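Local structure of beta-glucanase (Podospora anserina, 4LE4) at residues Ile64-Thr69 / Val207-Leu212; Gly74-Arg79 / Glu211-Gly216; Thr111-Gln116 / Tyr217-Glu222. The protein probably hydrolyses the glycosidic bonds of beta-glucans as a glycoside hydrolase of family 131, and was crystallised with cellotriose. One frame throughout, in Å; residues are numbered along the deposited sequence.

Contact 1: residues Ile64-Thr69 / Val207-Leu212; sequences ITLDNT and VGVLEL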
loop_
_atom_site.group_PDB
_atom_site.type_symbol
_atom_site.label_atom_id
_atom_site.label_comp_id
_atom_site.label_asym_id
_atom_site.label_seq_id
_atom_site.Cartn_x
_atom_site.Cartn_y
_atom_site.Cartn_z
ATOM N N ILE A 64 9.676 0.052 3.094
ATOM C CA ILE A 64 9.525 -1.309 2.609
ATOM C C ILE A 64 10.511 -1.431 1.458
ATOM O O ILE A 64 10.534 -0.616 0.540
ATOM C CB ILE A 64 8.052 -1.583 2.174
ATOM C CG1 ILE A 64 7.201 -1.683 3.450
ATOM C CG2 ILE A 64 7.961 -2.897 1.396
ATOM C CD1 ILE A 64 5.718 -1.949 3.233
ATOM N N THR A 65 11.345 -2.446 1.549
ATOM C CA THR A 65 12.423 -2.658 0.590
ATOM C C THR A 65 12.406 -3.959 -0.201
ATOM O O THR A 65 12.138 -5.024 0.339
ATOM C CB THR A 65 13.770 -2.616 1.361
ATOM O OG1 THR A 65 13.932 -1.308 1.935
ATOM C CG2 THR A 65 14.944 -2.941 0.450
ATOM N N LEU A 66 12.723 -3.858 -1.481
ATOM C CA LEU A 66 12.862 -5.038 -2.307
ATOM C C LEU A 66 14.356 -5.065 -2.562
ATOM O O LEU A 66 14.928 -4.054 -3.003
ATOM C CB LEU A 66 12.180 -4.878 -3.656
ATOM C CG LEU A 66 10.661 -4.751 -3.645
ATOM C CD1 LEU A 66 10.123 -4.558 -5.095
ATOM C CD2 LEU A 66 10.113 -6.026 -3.034
ATOM N N ASP A 67 14.990 -6.190 -2.272
ATOM C CA ASP A 67 16.422 -6.297 -2.552
ATOM C C ASP A 67 16.647 -7.572 -3.340
ATOM O O ASP A 67 15.689 -8.156 -3.808
ATOM C CB ASP A 67 17.259 -6.246 -1.263
ATOM C CG ASP A 67 17.101 -7.484 -0.362
ATOM O OD1 ASP A 67 16.508 -8.508 -0.769
ATOM O OD2 ASP A 67 17.614 -7.424 0.786
ATOM N N ASN A 68 17.897 -8.022 -3.487
ATOM C CA ASN A 68 18.134 -9.215 -4.284
ATOM C C ASN A 68 17.561 -10.502 -3.737
ATOM O O ASN A 68 17.467 -11.497 -4.463
ATOM C CB ASN A 68 19.626 -9.417 -4.544
ATOM C CG ASN A 68 20.230 -8.293 -5.350
ATOM O OD1 ASN A 68 19.670 -7.860 -6.367
ATOM N ND2 ASN A 68 21.394 -7.810 -4.909
ATOM N N THR A 69 17.147 -10.493 -2.471
ATOM C CA THR A 69 16.609 -11.704 -1.845
ATOM C C THR A 69 15.081 -11.674 -1.635
ATOM O O THR A 69 14.518 -12.595 -1.044
ATOM C CB THR A 69 17.218 -11.895 -0.460
ATOM O OG1 THR A 69 16.724 -10.862 0.405
ATOM C CG2 THR A 69 18.754 -11.754 -0.535
ATOM N N VAL A 207 -0.470 -4.948 1.720
ATOM C CA VAL A 207 0.139 -3.649 1.990
ATOM C C VAL A 207 1.602 -3.861 1.734
ATOM O O VAL A 207 2.336 -4.447 2.548
ATOM C CB VAL A 207 -0.074 -3.227 3.450
ATOM C CG1 VAL A 207 0.649 -1.880 3.745
ATOM C CG2 VAL A 207 -1.563 -3.123 3.705
ATOM N N GLY A 208 2.036 -3.364 0.591
ATOM C CA GLY A 208 3.409 -3.575 0.215
ATOM C C GLY A 208 3.515 -3.523 -1.284
ATOM O O GLY A 208 2.644 -2.956 -1.945
ATOM N N VAL A 209 4.554 -4.158 -1.819
ATOM C CA VAL A 209 4.869 -4.092 -3.237
ATOM C C VAL A 209 5.287 -5.403 -3.864
ATOM O O VAL A 209 6.017 -6.195 -3.285
ATOM C CB VAL A 209 6.065 -3.103 -3.484
ATOM C CG1 VAL A 209 6.249 -2.868 -5.030
ATOM C CG2 VAL A 209 5.855 -1.788 -2.749
ATOM N N LEU A 210 4.826 -5.595 -5.093
ATOM C CA LEU A 210 5.160 -6.759 -5.893
ATOM C C LEU A 210 5.764 -6.159 -7.170
ATOM O O LEU A 210 5.219 -5.213 -7.719
ATOM C CB LEU A 210 3.886 -7.568 -6.205
ATOM C CG LEU A 210 3.956 -8.874 -7.007
ATOM C CD1 LEU A 210 2.693 -9.681 -6.827
ATOM C CD2 LEU A 210 4.128 -8.525 -8.469
ATOM N N GLU A 211 6.912 -6.675 -7.620
ATOM C CA GLU A 211 7.527 -6.149 -8.840
ATOM C C GLU A 211 7.748 -7.293 -9.831
ATOM O O GLU A 211 8.368 -8.299 -9.493
ATOM C CB GLU A 211 8.887 -5.495 -8.541
ATOM C CG GLU A 211 9.652 -4.963 -9.781
ATOM C CD GLU A 211 11.005 -4.333 -9.426
ATOM O OE1 GLU A 211 11.724 -4.878 -8.573
ATOM O OE2 GLU A 211 11.349 -3.283 -9.990
ATOM N N LEU A 212 7.246 -7.148 -11.049
ATOM C CA LEU A 212 7.433 -8.206 -12.046
ATOM C C LEU A 212 8.808 -8.118 -12.687
ATOM O O LEU A 212 9.392 -7.049 -12.760
ATOM C CB LEU A 212 6.400 -8.085 -13.165
ATOM C CG LEU A 212 4.905 -8.236 -12.850
ATOM C CD1 LEU A 212 4.442 -7.110 -11.958
ATOM C CD2 LEU A 212 4.115 -8.177 -14.167
#

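Contact 2: residues Gly74-Arg79 / Glu211-Gly216; sequences GQNMRR and ELPRSG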
loop_
_atom_site.group_PDB
_atom_site.type_symbol
_atom_site.label_atom_id
_atom_site.label_comp_id
_atom_site.label_asym_id
_atom_site.label_seq_id
_atom_site.Cartn_x
_atom_site.Cartn_y
_atom_site.Cartn_z
ATOM N N GLY A 74 9.588 -19.391 -3.944
ATOM C CA GLY A 74 10.076 -19.768 -5.257
ATOM C C GLY A 74 9.525 -19.027 -6.467
ATOM O O GLY A 74 9.730 -19.468 -7.596
ATOM N N GLN A 75 8.854 -17.896 -6.263
ATOM C CA GLN A 75 8.311 -17.121 -7.383
ATOM C C GLN A 75 9.380 -16.241 -8.028
ATOM O O GLN A 75 10.403 -15.946 -7.414
ATOM C CB GLN A 75 7.173 -16.229 -6.902
ATOM C CG GLN A 75 6.130 -16.972 -6.145
ATOM C CD GLN A 75 5.027 -16.069 -5.635
ATOM O OE1 GLN A 75 5.265 -14.921 -5.229
ATOM N NE2 GLN A 75 3.808 -16.592 -5.626
ATOM N N ASN A 76 9.115 -15.781 -9.247
ATOM C CA ASN A 76 10.065 -14.945 -9.993
ATOM C C ASN A 76 9.763 -13.440 -9.935
ATOM O O ASN A 76 10.413 -12.636 -10.620
ATOM C CB ASN A 76 10.083 -15.404 -11.442
ATOM C CG ASN A 76 8.700 -15.560 -11.985
ATOM O OD1 ASN A 76 7.955 -14.574 -12.106
ATOM N ND2 ASN A 76 8.319 -16.806 -12.300
ATOM N N MET A 77 8.752 -13.076 -9.155
ATOM C CA MET A 77 8.387 -11.666 -8.926
ATOM C C MET A 77 8.985 -11.321 -7.538
ATOM O O MET A 77 9.004 -12.188 -6.656
ATOM C CB MET A 77 6.854 -11.463 -8.782
ATOM C CG MET A 77 5.952 -12.054 -9.844
ATOM S SD MET A 77 5.254 -13.675 -9.418
ATOM C CE MET A 77 3.906 -13.286 -8.419
ATOM N N ARG A 78 9.466 -10.098 -7.339
ATOM C CA ARG A 78 9.986 -9.688 -6.008
ATOM C C ARG A 78 8.794 -9.175 -5.193
ATOM O O ARG A 78 7.939 -8.462 -5.719
ATOM C CB ARG A 78 10.977 -8.528 -6.093
ATOM C CG ARG A 78 12.108 -8.722 -7.049
ATOM C CD ARG A 78 12.624 -7.331 -7.507
ATOM N NE ARG A 78 13.682 -7.012 -6.607
ATOM C CZ ARG A 78 14.420 -5.913 -6.564
ATOM N NH1 ARG A 78 14.259 -4.866 -7.389
ATOM N NH2 ARG A 78 15.402 -5.919 -5.682
ATOM N N ARG A 79 8.751 -9.509 -3.906
ATOM C CA ARG A 79 7.638 -9.082 -3.049
ATOM C C ARG A 79 8.038 -8.875 -1.597
ATOM O O ARG A 79 8.809 -9.632 -1.063
ATOM C CB ARG A 79 6.526 -10.154 -3.021
ATOM C CG ARG A 79 5.999 -10.589 -4.380
ATOM C CD ARG A 79 5.118 -11.809 -4.242
ATOM N NE ARG A 79 3.802 -11.440 -3.753
ATOM C CZ ARG A 79 2.745 -12.248 -3.802
ATOM N NH1 ARG A 79 2.865 -13.471 -4.318
ATOM N NH2 ARG A 79 1.580 -11.828 -3.333
ATOM N N GLU A 211 6.912 -6.675 -7.620
ATOM C CA GLU A 211 7.527 -6.149 -8.840
ATOM C C GLU A 211 7.748 -7.293 -9.831
ATOM O O GLU A 211 8.368 -8.299 -9.493
ATOM C CB GLU A 211 8.887 -5.495 -8.541
ATOM C CG GLU A 211 9.652 -4.963 -9.781
ATOM C CD GLU A 211 11.005 -4.333 -9.426
ATOM O OE1 GLU A 211 11.724 -4.878 -8.573
ATOM O OE2 GLU A 211 11.349 -3.283 -9.990
ATOM N N LEU A 212 7.246 -7.148 -11.049
ATOM C CA LEU A 212 7.433 -8.206 -12.046
ATOM C C LEU A 212 8.808 -8.118 -12.687
ATOM O O LEU A 212 9.392 -7.049 -12.760
ATOM C CB LEU A 212 6.400 -8.085 -13.165
ATOM C CG LEU A 212 4.905 -8.236 -12.850
ATOM C CD1 LEU A 212 4.442 -7.110 -11.958
ATOM C CD2 LEU A 212 4.115 -8.177 -14.167
ATOM N N PRO A 213 9.357 -9.250 -13.142
ATOM C CA PRO A 213 10.670 -9.196 -13.793
ATOM C C PRO A 213 10.438 -8.684 -15.218
ATOM O O PRO A 213 9.303 -8.652 -15.695
ATOM C CB PRO A 213 11.110 -10.654 -13.804
ATOM C CG PRO A 213 9.806 -11.377 -14.048
ATOM C CD PRO A 213 8.838 -10.634 -13.096
ATOM N N ARG A 214 11.499 -8.222 -15.864
ATOM C CA ARG A 214 11.426 -7.800 -17.260
ATOM C C ARG A 214 12.792 -8.122 -17.826
ATOM O O ARG A 214 13.828 -7.777 -17.254
ATOM C CB ARG A 214 11.155 -6.312 -17.458
ATOM C CG ARG A 214 11.128 -5.946 -18.975
ATOM C CD ARG A 214 10.803 -4.470 -19.276
ATOM N NE ARG A 214 9.414 -4.123 -18.946
ATOM C CZ ARG A 214 8.365 -4.413 -19.709
ATOM N NH1 ARG A 214 8.542 -5.048 -20.867
ATOM N NH2 ARG A 214 7.131 -4.101 -19.295
ATOM N N SER A 215 12.769 -8.827 -18.947
ATOM C CA SER A 215 13.985 -9.243 -19.615
ATOM C C SER A 215 15.025 -8.132 -19.762
ATOM O O SER A 215 14.737 -7.047 -20.265
ATOM C CB SER A 215 13.615 -9.811 -20.987
ATOM O OG SER A 215 14.774 -10.291 -21.616
ATOM N N GLY A 216 16.233 -8.416 -19.294
ATOM C CA GLY A 216 17.318 -7.460 -19.393
ATOM C C GLY A 216 17.363 -6.405 -18.299
ATOM O O GLY A 216 18.077 -5.407 -18.446
#

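Contact 3: residues Thr111-Gln116 / Tyr217-Glu222; sequences TTREHQ and YPDSNE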
loop_
_atom_site.group_PDB
_atom_site.type_symbol
_atom_site.label_atom_id
_atom_site.label_comp_id
_atom_site.label_asym_id
_atom_site.label_seq_id
_atom_site.Cartn_x
_atom_site.Cartn_y
_atom_site.Cartn_z
ATOM N N THR A 111 11.613 2.144 -13.227
ATOM C CA THR A 111 10.497 2.499 -14.105
ATOM C C THR A 111 10.346 1.518 -15.287
ATOM O O THR A 111 9.362 1.579 -16.019
ATOM C CB THR A 111 10.643 3.905 -14.659
ATOM O OG1 THR A 111 11.883 4.003 -15.371
ATOM C CG2 THR A 111 10.586 4.950 -13.506
ATOM N N THR A 112 11.313 0.614 -15.443
ATOM C CA THR A 112 11.294 -0.372 -16.527
ATOM C C THR A 112 10.549 -1.646 -16.168
ATOM O O THR A 112 10.390 -2.536 -17.013
ATOM C CB THR A 112 12.725 -0.787 -16.907
ATOM O OG1 THR A 112 13.443 -1.106 -15.699
ATOM C CG2 THR A 112 13.420 0.332 -17.669
ATOM N N ARG A 113 10.087 -1.737 -14.918
ATOM C CA ARG A 113 9.383 -2.928 -14.454
ATOM C C ARG A 113 8.055 -2.603 -13.825
ATOM O O ARG A 113 7.924 -1.602 -13.139
ATOM C CB ARG A 113 10.229 -3.680 -13.432
ATOM C CG ARG A 113 11.455 -4.301 -14.092
ATOM C CD ARG A 113 12.450 -4.794 -13.066
ATOM N NE ARG A 113 12.001 -5.990 -12.373
ATOM C CZ ARG A 113 12.766 -6.629 -11.501
ATOM N NH1 ARG A 113 13.982 -6.164 -11.254
ATOM N NH2 ARG A 113 12.326 -7.705 -10.863
ATOM N N GLU A 114 7.083 -3.482 -14.033
ATOM C CA GLU A 114 5.764 -3.239 -13.464
ATOM C C GLU A 114 5.747 -3.512 -11.956
ATOM O O GLU A 114 6.298 -4.505 -11.490
ATOM C CB GLU A 114 4.727 -4.119 -14.166
ATOM C CG GLU A 114 3.336 -4.098 -13.505
ATOM C CD GLU A 114 2.286 -4.917 -14.295
ATOM O OE1 GLU A 114 2.542 -5.310 -15.462
ATOM O OE2 GLU A 114 1.198 -5.155 -13.750
ATOM N N HIS A 115 5.115 -2.612 -11.199
ATOM C CA HIS A 115 4.973 -2.793 -9.756
ATOM C C HIS A 115 3.487 -2.770 -9.496
ATOM O O HIS A 115 2.769 -2.004 -10.135
ATOM C CB HIS A 115 5.594 -1.633 -8.966
ATOM C CG HIS A 115 7.084 -1.541 -9.103
ATOM N ND1 HIS A 115 7.703 -1.178 -10.284
ATOM C CD2 HIS A 115 8.073 -1.741 -8.205
ATOM C CE1 HIS A 115 9.014 -1.156 -10.101
ATOM N NE2 HIS A 115 9.264 -1.494 -8.848
ATOM N N GLN A 116 3.056 -3.633 -8.591
ATOM C CA GLN A 116 1.653 -3.722 -8.155
ATOM C C GLN A 116 1.771 -3.371 -6.665
ATOM O O GLN A 116 2.517 -4.002 -5.940
ATOM C CB GLN A 116 1.129 -5.132 -8.405
ATOM C CG GLN A 116 0.925 -5.336 -9.939
ATOM C CD GLN A 116 0.823 -6.785 -10.360
ATOM O OE1 GLN A 116 0.639 -7.670 -9.532
ATOM N NE2 GLN A 116 0.936 -7.035 -11.665
ATOM N N TYR A 217 16.605 -6.592 -17.212
ATOM C CA TYR A 217 16.623 -5.604 -16.131
ATOM C C TYR A 217 16.921 -6.299 -14.810
ATOM O O TYR A 217 16.058 -6.951 -14.208
ATOM C CB TYR A 217 15.293 -4.804 -16.112
ATOM C CG TYR A 217 15.130 -3.981 -17.374
ATOM C CD1 TYR A 217 15.895 -2.823 -17.580
ATOM C CD2 TYR A 217 14.315 -4.420 -18.407
ATOM C CE1 TYR A 217 15.856 -2.139 -18.788
ATOM C CE2 TYR A 217 14.262 -3.740 -19.630
ATOM C CZ TYR A 217 15.044 -2.600 -19.813
ATOM O OH TYR A 217 15.033 -1.951 -21.029
ATOM N N PRO A 218 18.172 -6.149 -14.326
ATOM C CA PRO A 218 18.615 -6.763 -13.078
ATOM C C PRO A 218 18.040 -6.073 -11.866
ATOM O O PRO A 218 17.667 -4.898 -11.944
ATOM C CB PRO A 218 20.127 -6.601 -13.150
ATOM C CG PRO A 218 20.245 -5.225 -13.700
ATOM C CD PRO A 218 19.185 -5.178 -14.800
ATOM N N ASP A 219 17.966 -6.814 -10.757
ATOM C CA ASP A 219 17.481 -6.277 -9.501
ATOM C C ASP A 219 18.450 -5.247 -8.921
ATOM O O ASP A 219 19.677 -5.398 -9.014
ATOM C CB ASP A 219 17.313 -7.385 -8.436
ATOM C CG ASP A 219 16.218 -8.368 -8.773
ATOM O OD1 ASP A 219 15.312 -7.997 -9.550
ATOM O OD2 ASP A 219 16.259 -9.512 -8.257
ATOM N N SER A 220 17.883 -4.191 -8.355
ATOM C CA SER A 220 18.628 -3.176 -7.644
ATOM C C SER A 220 17.691 -2.885 -6.469
ATOM O O SER A 220 16.475 -3.107 -6.555
ATOM C CB SER A 220 18.838 -1.911 -8.479
ATOM O OG SER A 220 17.606 -1.319 -8.866
ATOM N N ASN A 221 18.243 -2.397 -5.373
ATOM C CA ASN A 221 17.418 -2.112 -4.218
ATOM C C ASN A 221 16.407 -1.027 -4.530
ATOM O O ASN A 221 16.723 -0.025 -5.168
ATOM C CB ASN A 221 18.301 -1.716 -3.039
ATOM C CG ASN A 221 19.007 -2.914 -2.417
ATOM O OD1 ASN A 221 19.101 -3.971 -3.025
ATOM N ND2 ASN A 221 19.509 -2.744 -1.201
ATOM N N GLU A 222 15.179 -1.256 -4.069
ATOM C CA GLU A 222 14.073 -0.326 -4.268
ATOM C C GLU A 222 13.390 -0.108 -2.933
ATOM O O GLU A 222 13.025 -1.075 -2.258
ATOM C CB GLU A 222 13.084 -0.901 -5.274
ATOM C CG GLU A 222 13.692 -1.012 -6.662
ATOM C CD GLU A 222 12.741 -1.592 -7.688
ATOM O OE1 GLU A 222 11.521 -1.490 -7.465
ATOM O OE2 GLU A 222 13.213 -2.138 -8.714
HETATM O O HOH W 1 15.611 -3.478 -12.158
#

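Contact 1: residues Ile64-Thr69 / Val207-Leu212
Leu66 packs against Val209 and Glu211, and Ile64 rests on Gly208. The apolar contacts come first. One branch of Leu66 does most of the touching. Leu66 CD1 lies 3.8 Å from Glu211 CB and 4.2 Å from Val209 CG1. The other branch sits over the backbone, with Leu66 CD2 4.1 Å from Val209 O. Leu66 CD1 thus touches the first methylene of Glu211, and it also comes near Glu211 OE1. Glu211 holds CG anti to its N (chi1 177°) and runs on extended, which carries its carboxylate past the leucine to Arg78.

The second kind is side chain on bare backbone. Ile64 CD1 ends 4.1 Å from Gly208 CA, at a corner where the chain leaves one strand direction for another. At the backbone angles of Gly208 a CB would press on the carbonyl oxygen of Val207, so glycine suits this corner.

No hydrogen bond joins the two segments. Within 64-69, an Asx turn follows the strand. Asp67 OD1 accepts from Thr69 N at 2.7 Å, from above the carboxylate plane. It also meets the Thr69 hydroxyl on its syn lone pair.

Strands 61-66 and 209-211 belong to different sheets. The contact is therefore face-to-face sheet packing in a buried interior. Its chemistry implies hydrophobic cohesion. Glu211, the acid that takes part in the packing, has its salt-bridge partner, Arg78, outside the two segments.

Contact 2: residues Gly74-Arg79 / Glu211-Gly216
Arg78 and Glu211 form an antiparallel hydrogen-bonded pair. Arg78 N donates to Glu211 O at 3.0 Å, and Glu211 N returns a bond to Arg78 O at 2.8 Å. Both side chains leave the sheet on the same face and lie side by side, pointing the same way. A salt bridge joins their ends, from Arg78 NH1 to Glu211 OE1. As modelled, Glu211 OE1 lies at the guanidinium edge and the two planes are nearly coplanar (13°), but the position of that oxygen is less certain. The arginine chain bends at chi3 (93°), which brings NH1, at the guanidinium edge, to the glutamate.

Next to the pair, Met77 CA lies 3.4 Å from Glu211 O. Farther out the contact is looser. Pro213 CD sits 3.6 Å from Asn76 O, and the proline ring lies against the Asn76 carbonyl at the exposed end of the contact.

Second-shell bonds fix the groups. Arg78 NH2 also donates to Asp67 O, and its NH1 to Ser220 O. Replacing Arg78 with a leucine would probably leave the Glu211 carboxylate without its salt-bridge mate and those two carbonyls without this donor. In 74-79 itself, Arg79 NH1 donates in plane to Gln75 OE1 at 2.9 Å, tying the loop to the strand.

The arrangement is an antiparallel strand pairing, 78-84 with 209-211, in one sheet of the beta-sandwich expected for the concanavalin clan.

Contact 3: residues Thr111-Gln116 / Tyr217-Glu222
Thr112 and Tyr217 bring the two backbones nearest, their CA atoms 7.5 Å apart, and the touching parts run at 49° to each other. Side chains therefore make the contact. Thr112 lies over one face of the Tyr217 ring. Thr112 CB stands 3.8 Å from the Tyr217 ring centroid, a CH-pi contact. Thr112 OG1 falls between the backbone N and the carbonyl carbon (chi1 48°), and this leaves both branches lying against the ring. Thr112 OG1 is 3.5 Å from Tyr217 CD1, and Thr112 CG2 is close to Tyr217 CE1.

Arg113 forms a salt bridge with Asp219. Arg113 NH1 reaches Asp219 OD1 at 2.8 Å. That oxygen lies nearly in the guanidinium plane, and NH1 meets it almost along its C-O bond. NH2 adds a weak bond to the same oxygen. The two flat groups are nearly coplanar. A water accepts from Arg113 NH1 and donates to Pro218 O, so it bridges the arginine to the loop. Outside the segments, Arg113 NE donates to Leu212 O, and Asp219 OD2 is held by Tyr71 OH.

His115 and Glu222 approach from opposite directions. His115 NE2 donates to Glu222 OE1 at 2.6 Å, nearly in the ring plane and on the syn lone pair. The bond is nearly straight, at 167°. At the other ring nitrogen, ND1 makes a weak bond to Arg113 O, which may help hold the ring.

Two acids of 217-222 thus meet two basic side chains of 111-116. The chemistry implies a directional polar attachment of the loop and the start of strand 222-233, with a CH-pi contact at its other end.

Contact 1 is the buried one, and contacts 2 and 3 are only partly buried. Contact 1 joins two sheets by apolar packing without a cross-segment hydrogen bond. Contact 2 lies within one sheet, so backbone bonds carry it. Contact 3 has no backbone pairing; a salt bridge, a His-Glu bond and a CH-pi contact carry it. Contacts 1 and 2 share Glu211 and Leu212, and strand 209-211 has 78-84 and 115-120 as neighbours in the sheet. The loop from 212 to 221 serves contacts 2 and 3, where Arg214 NE bonds to Thr112 O. Glu211, of contacts 1 and 2, and Glu222, of contact 3, bring their carboxylates close together. Polar chemistry grows from contact 1 towards the loops.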